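Local coordinates for protein diaminopimelate decarboxylase (Helicobacter pylori, PDB 2QGH) that decarboxylates meso-diaminopimelate to L-lysine with the help of pyridoxal-5'-phosphate, the last step of bacterial lysine synthesis, at residues Y63-K66 and A67-L71; F188-A191 and K192-A195; I216-A219 and S220-A224. One frame throughout, in Å; residues are numbered along the deposited sequence.

How the contacts relate
All three contacts are local, each within one continuous run of the chain, and all belong to the beta/alpha barrel, built round an eight-stranded parallel sheet. They follow in series. Contact 1 lies at the end of the first barrel strand, 59-64, and in the loop before helix 71-79, beside the cofactor. Contact 2 closes helix 181-193, which precedes strand 197-203; contact 3 lies on helix 213-232, which follows that strand. Contacts 2 and 3 are about 24 Å apart between centres and about 8 Å between nearest atoms. Contact 1 is about 32 Å and 26 Å from them, centre to centre. Of the three, contact 1 alone touches the cofactor; the others lie in the barrel's helical layer.

Contact 1: Y63-K66 and A67-L71; sequences YALK and ANSNL. With PLP (pyridoxal-5'-phosphate), chain B.
The hydroxyl of Tyr63 reaches past the methyl of Ala67 to the backbone of Asn68, and this is the tight end of the contact. Tyr63 OH donates to Asn68 O at 2.6 Å, in the carbonyl plane and on a lone pair, with a C=O...donor angle of 119°. The oxygen thereby lies at the edge of the phenol ring, while Ala67 CB sits obliquely, 3.6 Å from Tyr63 OH. Swinging CG anti to the backbone N (chi1 172°) sends the ring along the chain toward this turn, and Ile73, Leu74, Ile284 and Val285 pack around it. A backbone bond from Ala67 N to Ala64 O, 3.0 Å long, tightens the bend.

The turn follows the first strand of the parallel barrel, as in the alanine racemase-like fold of this family, and it carries Lys66 to the cofactor. Lys66 is bent at chi3 and chi4, each near 60°, which lays CD and CE over one face of the pyridine ring near C4, with Lys66 CD 3.8 Å from C4A of pyridoxal-5'-phosphate; the same side chain touches the bound lysine. Lys66 NZ forms a salt bridge with Asp85 and, 5.0 Å from C4A of the cofactor, is not bonded to it. Ala64 CB approaches C5A of the cofactor to 3.5 Å.

Toward Ser69, which is partly exposed, the grip slackens: Ser69 OG lies 2.8 Å from Leu65 O in a weak bond whose proton has another acceptor within reach. Asn68 OD1 accepts from Asn70 N at 3.1 Å, closing an Asx turn, while Asn68 ND2 is held by Gly376 O. Asn70 sits at the N-cap of helix 71-79, its OD1 making weak bonds to Ser72 N and Ile73 N, and Glu418 of the second subunit accepts a hydrogen bond from Leu71 N.

Contact 2: F188-A191 and K192-A195; sequences FLWA and KKSA
Leu189 O is approached by two backbone N-H groups of the following turn. Lys193 N gives it the sounder bond, 3.1 Å long and nearly straight, whereas Lys192 N reaches it only weakly and bonds mainly to Phe188 O at 2.9 Å. One residue further, Ser194 N donates to Trp190 O at 3.2 Å, the last of these helical bonds before the chain leaves helical geometry.

Among the side chains, the pair formed by Trp190 and Lys193 carries the contact. The lysine bends at chi3 (-66°) and chi4 (70°) and crosses the indole at about a right angle, bringing its ammonium over one face of the five-membered ring, displaced toward the CD1 rim, in a cation-pi arrangement. NZ of Lys193 stands 4.2 Å from the centroid of the five-membered ring of Trp190, 18° off the ring normal; the nearest ring atom, Trp190 CD1, is 4.0 Å from Lys193 NZ. The ring's pi electrons would probably stabilise the positive charge of this exposed lysine. Phe133, at the start of helix 133-146, meets the indole edge-to-face, and Lys137 and Glu140 of the same helix touch it.

Below the surface, Ser194 OG bonds to Glu140 and to the backbone N of Phe196, while Phe188 and Ala191 rest on strand 197-203. The whole is a helix C-terminus in the outer layer of a beta/alpha barrel, where the chain turns back into the next parallel strand.

Contact 3: I216-A219 and S220-A224; sequences IIEA and SQKVA
This is an intrahelical contact on helix 213-232, which links strands 197-203 and 239-241 in a beta-alpha-beta unit of the barrel, with one flank buried and the other bearing charge. On the buried flank Ser220 turns its hydroxyl back to the preceding turn. OG stands beside the backbone N (chi1 -62°), and this brings Ser220 OG within 3.1 Å of Ile216 O, to which it donates from 45° above the carbonyl plane. The same oxygen also accepts Ser220 N at 2.9 Å, this time in the carbonyl plane, so two donors of one residue grip it. Ile265 and Ala268 of helix 258-268 pack against this serine, and Tyr261 of that helix against Ile216.

Next to it, Ile217 and Gln221 are in looser touch: the CG2 branch of Ile217 lies 3.9 Å from Gln221 NE2, while Gln221 N bonds to Ile217 O at 3.0 Å. Val223 N holds Ala219 O at the same length, and the valine side chain packs on Ile156 and Phe204.

On the charged flank Glu218 extends fully beyond CG, and Lys222, bent at chi2 and chi4, folds over to meet it, its CD modelled too close to Glu218 O for that course to be certain. Lys222 NZ forms a salt bridge with Glu218 OE1 at 2.9 Å, through the anti lone pair, away from the other oxygen. The ion pair thus spans one helical turn at the exposed surface, where solvent would probably weaken it; the buried serine hydroxyl, by contrast, spends its proton on a carbonyl of its own helix.

Contact 1: Y63-K66 and A67-L71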
# COMPACT_ATOMS: atom_id res chain seq x y z
N TYR A 63 -3.91 0.47 -23.13
CA TYR A 63 -3.73 -0.29 -21.91
C TYR A 63 -3.45 0.62 -20.70
O TYR A 63 -2.53 1.44 -20.73
CB TYR A 63 -2.59 -1.29 -22.10
CG TYR A 63 -2.20 -1.99 -20.83
CD1 TYR A 63 -3.12 -2.80 -20.15
CD2 TYR A 63 -0.94 -1.81 -20.27
CE1 TYR A 63 -2.79 -3.40 -18.95
CE2 TYR A 63 -0.60 -2.41 -19.07
CZ TYR A 63 -1.53 -3.20 -18.41
OH TYR A 63 -1.21 -3.77 -17.21
N ALA A 64 -4.26 0.50 -19.66
CA ALA A 64 -4.07 1.32 -18.46
C ALA A 64 -2.92 0.74 -17.63
O ALA A 64 -3.10 -0.27 -16.94
CB ALA A 64 -5.36 1.35 -17.66
N LEU A 65 -1.76 1.38 -17.72
CA LEU A 65 -0.56 0.92 -17.01
C LEU A 65 -0.72 0.71 -15.51
O LEU A 65 -0.13 -0.20 -14.94
CB LEU A 65 0.61 1.88 -17.28
CG LEU A 65 1.40 1.65 -18.58
CD1 LEU A 65 0.46 1.71 -19.78
CD2 LEU A 65 2.51 2.69 -18.72
N LYS A 66 -1.52 1.56 -14.88
CA LYS A 66 -1.78 1.44 -13.45
C LYS A 66 -2.08 -0.01 -13.07
O LYS A 66 -1.77 -0.44 -11.96
CB LYS A 66 -2.95 2.33 -13.06
CG LYS A 66 -4.23 2.03 -13.83
CD LYS A 66 -5.31 3.04 -13.51
CE LYS A 66 -4.90 4.44 -13.95
NZ LYS A 66 -4.68 4.52 -15.42
N ALA A 67 -2.69 -0.78 -13.98
CA ALA A 67 -3.00 -2.18 -13.68
C ALA A 67 -1.72 -2.97 -13.44
O ALA A 67 -1.58 -3.67 -12.44
CB ALA A 67 -3.79 -2.81 -14.83
N ASN A 68 -0.77 -2.83 -14.37
CA ASN A 68 0.52 -3.50 -14.29
C ASN A 68 1.42 -2.84 -15.32
O ASN A 68 1.15 -2.90 -16.51
CB ASN A 68 0.39 -4.99 -14.59
CG ASN A 68 1.59 -5.78 -14.11
OD1 ASN A 68 2.73 -5.37 -14.31
ND2 ASN A 68 1.34 -6.91 -13.47
N SER A 69 2.49 -2.21 -14.85
CA SER A 69 3.43 -1.49 -15.71
C SER A 69 4.76 -2.19 -15.95
O SER A 69 5.70 -1.55 -16.43
CB SER A 69 3.73 -0.11 -15.11
OG SER A 69 2.55 0.66 -15.02
N ASN A 70 4.85 -3.48 -15.63
CA ASN A 70 6.10 -4.19 -15.84
C ASN A 70 6.58 -4.00 -17.29
O ASN A 70 5.83 -4.20 -18.25
CB ASN A 70 5.95 -5.67 -15.47
CG ASN A 70 7.21 -6.47 -15.75
OD1 ASN A 70 7.43 -6.92 -16.88
ND2 ASN A 70 8.03 -6.66 -14.73
N LEU A 71 7.84 -3.58 -17.42
CA LEU A 71 8.48 -3.34 -18.71
C LEU A 71 8.29 -4.44 -19.74
O LEU A 71 8.05 -4.16 -20.90
CB LEU A 71 9.97 -3.09 -18.49
CG LEU A 71 10.47 -1.65 -18.47
CD1 LEU A 71 9.47 -0.75 -17.77
CD2 LEU A 71 11.82 -1.60 -17.78
N1 PLP B . -8.85 4.63 -17.51
C2 PLP B . -8.92 5.52 -16.42
C2A PLP B . -8.98 6.98 -16.64
C3 PLP B . -8.91 4.96 -15.08
O3 PLP B . -8.97 5.78 -13.97
C4 PLP B . -8.84 3.58 -14.89
C4A PLP B . -9.11 3.12 -13.50
C5 PLP B . -8.76 2.71 -15.99
C6 PLP B . -8.79 3.25 -17.33
C5A PLP B . -8.43 1.27 -15.93
O4P PLP B . -9.61 0.56 -15.61
P PLP B . -9.59 -0.90 -15.46
O1P PLP B . -8.33 -1.60 -14.86
O2P PLP B . -9.86 -1.42 -16.94
O3P PLP B . -10.80 -1.23 -14.49

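Contact 2: F188-A191 and K192-A195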
# COMPACT_ATOMS: atom_id res chain seq x y z
N PHE A 188 -14.52 23.46 -23.23
CA PHE A 188 -14.31 23.15 -24.64
C PHE A 188 -14.25 24.42 -25.49
O PHE A 188 -13.33 24.60 -26.29
CB PHE A 188 -15.43 22.25 -25.16
CG PHE A 188 -15.06 20.79 -25.20
CD1 PHE A 188 -15.66 19.89 -24.33
CD2 PHE A 188 -14.14 20.33 -26.13
CE1 PHE A 188 -15.34 18.53 -24.38
CE2 PHE A 188 -13.81 18.97 -26.20
CZ PHE A 188 -14.41 18.07 -25.33
N LEU A 189 -15.24 25.29 -25.32
CA LEU A 189 -15.27 26.53 -26.07
C LEU A 189 -13.97 27.28 -25.83
O LEU A 189 -13.40 27.87 -26.75
CB LEU A 189 -16.47 27.39 -25.64
CG LEU A 189 -17.83 26.75 -25.90
CD1 LEU A 189 -18.95 27.59 -25.31
CD2 LEU A 189 -18.02 26.58 -27.40
N TRP A 190 -13.50 27.22 -24.59
CA TRP A 190 -12.27 27.89 -24.19
C TRP A 190 -11.05 27.34 -24.91
O TRP A 190 -10.16 28.11 -25.30
CB TRP A 190 -12.08 27.72 -22.69
CG TRP A 190 -11.40 28.87 -22.06
CD1 TRP A 190 -11.97 30.02 -21.62
CD2 TRP A 190 -10.00 28.98 -21.79
NE1 TRP A 190 -11.02 30.85 -21.09
CE2 TRP A 190 -9.80 30.24 -21.17
CE3 TRP A 190 -8.90 28.14 -22.00
CZ2 TRP A 190 -8.54 30.67 -20.77
CZ3 TRP A 190 -7.65 28.58 -21.60
CH2 TRP A 190 -7.48 29.83 -20.98
N ALA A 191 -10.99 26.03 -25.08
CA ALA A 191 -9.87 25.39 -25.75
C ALA A 191 -9.93 25.67 -27.25
O ALA A 191 -8.91 25.67 -27.93
CB ALA A 191 -9.87 23.88 -25.49
N LYS A 192 -11.14 25.90 -27.76
CA LYS A 192 -11.32 26.18 -29.19
C LYS A 192 -10.73 27.55 -29.53
O LYS A 192 -9.97 27.68 -30.48
CB LYS A 192 -12.81 26.15 -29.53
CG LYS A 192 -13.15 26.39 -30.99
CD LYS A 192 -14.66 26.34 -31.20
CE LYS A 192 -15.06 26.59 -32.65
NZ LYS A 192 -14.89 28.02 -33.05
N LYS A 193 -11.08 28.56 -28.73
CA LYS A 193 -10.60 29.93 -28.92
C LYS A 193 -9.08 30.04 -28.78
O LYS A 193 -8.43 30.78 -29.51
CB LYS A 193 -11.25 30.87 -27.90
CG LYS A 193 -12.76 30.79 -27.82
CD LYS A 193 -13.33 31.85 -26.86
CE LYS A 193 -12.92 31.61 -25.39
NZ LYS A 193 -11.47 31.85 -25.10
N SER A 194 -8.53 29.31 -27.81
CA SER A 194 -7.09 29.34 -27.57
C SER A 194 -6.30 28.88 -28.78
O SER A 194 -6.71 27.97 -29.49
CB SER A 194 -6.74 28.48 -26.35
OG SER A 194 -5.35 28.50 -26.12
N ALA A 195 -5.15 29.50 -28.99
CA ALA A 195 -4.28 29.17 -30.11
C ALA A 195 -3.30 28.09 -29.68
O ALA A 195 -2.52 27.57 -30.49
CB ALA A 195 -3.53 30.42 -30.57

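Contact 3: I216-A219 and S220-A224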
# COMPACT_ATOMS: atom_id res chain seq x y z
N ILE A 216 -22.44 1.73 -18.05
CA ILE A 216 -21.49 2.10 -19.09
C ILE A 216 -22.24 2.64 -20.31
O ILE A 216 -21.94 3.73 -20.81
CB ILE A 216 -20.64 0.87 -19.50
CG1 ILE A 216 -19.91 0.34 -18.27
CG2 ILE A 216 -19.63 1.26 -20.58
CD1 ILE A 216 -19.22 -0.99 -18.48
N ILE A 217 -23.24 1.89 -20.76
CA ILE A 217 -24.06 2.29 -21.90
C ILE A 217 -24.75 3.63 -21.65
O ILE A 217 -24.75 4.50 -22.52
CB ILE A 217 -25.11 1.22 -22.22
CG1 ILE A 217 -24.41 -0.09 -22.56
CG2 ILE A 217 -25.99 1.67 -23.38
CD1 ILE A 217 -23.36 0.06 -23.65
N GLU A 218 -25.33 3.79 -20.46
CA GLU A 218 -26.00 5.04 -20.13
C GLU A 218 -25.00 6.19 -20.25
O GLU A 218 -25.33 7.27 -20.73
CB GLU A 218 -26.57 4.99 -18.72
CG GLU A 218 -27.32 6.26 -18.33
CD GLU A 218 -27.80 6.23 -16.88
OE1 GLU A 218 -28.33 7.26 -16.41
OE2 GLU A 218 -27.65 5.18 -16.22
N ALA A 219 -23.76 5.95 -19.81
CA ALA A 219 -22.73 6.98 -19.88
C ALA A 219 -22.37 7.28 -21.34
O ALA A 219 -22.18 8.43 -21.71
CB ALA A 219 -21.50 6.53 -19.11
N SER A 220 -22.29 6.24 -22.16
CA SER A 220 -21.96 6.41 -23.57
C SER A 220 -23.00 7.27 -24.29
O SER A 220 -22.65 8.13 -25.09
CB SER A 220 -21.87 5.04 -24.25
OG SER A 220 -20.83 4.26 -23.69
N GLN A 221 -24.27 7.02 -24.00
CA GLN A 221 -25.34 7.78 -24.64
C GLN A 221 -25.28 9.25 -24.25
O GLN A 221 -25.32 10.13 -25.10
CB GLN A 221 -26.69 7.20 -24.23
CG GLN A 221 -26.79 5.71 -24.46
CD GLN A 221 -28.10 5.12 -23.99
OE1 GLN A 221 -28.62 5.50 -22.94
NE2 GLN A 221 -28.64 4.18 -24.76
N LYS A 222 -25.18 9.51 -22.95
CA LYS A 222 -25.12 10.88 -22.48
C LYS A 222 -23.93 11.63 -23.06
O LYS A 222 -24.08 12.76 -23.50
CB LYS A 222 -25.07 10.92 -20.95
CG LYS A 222 -26.43 10.69 -20.29
CD LYS A 222 -27.05 9.35 -20.69
CE LYS A 222 -28.44 9.16 -20.10
NZ LYS A 222 -28.45 9.18 -18.60
N VAL A 223 -22.76 11.00 -23.07
CA VAL A 223 -21.57 11.65 -23.60
C VAL A 223 -21.63 11.76 -25.12
O VAL A 223 -21.07 12.68 -25.71
CB VAL A 223 -20.28 10.89 -23.19
CG1 VAL A 223 -19.05 11.58 -23.78
CG2 VAL A 223 -20.17 10.84 -21.67
N ALA A 224 -22.32 10.82 -25.76
CA ALA A 224 -22.46 10.87 -27.21
C ALA A 224 -23.34 12.07 -27.54
O ALA A 224 -23.17 12.73 -28.57
CB ALA A 224 -23.09 9.60 -27.74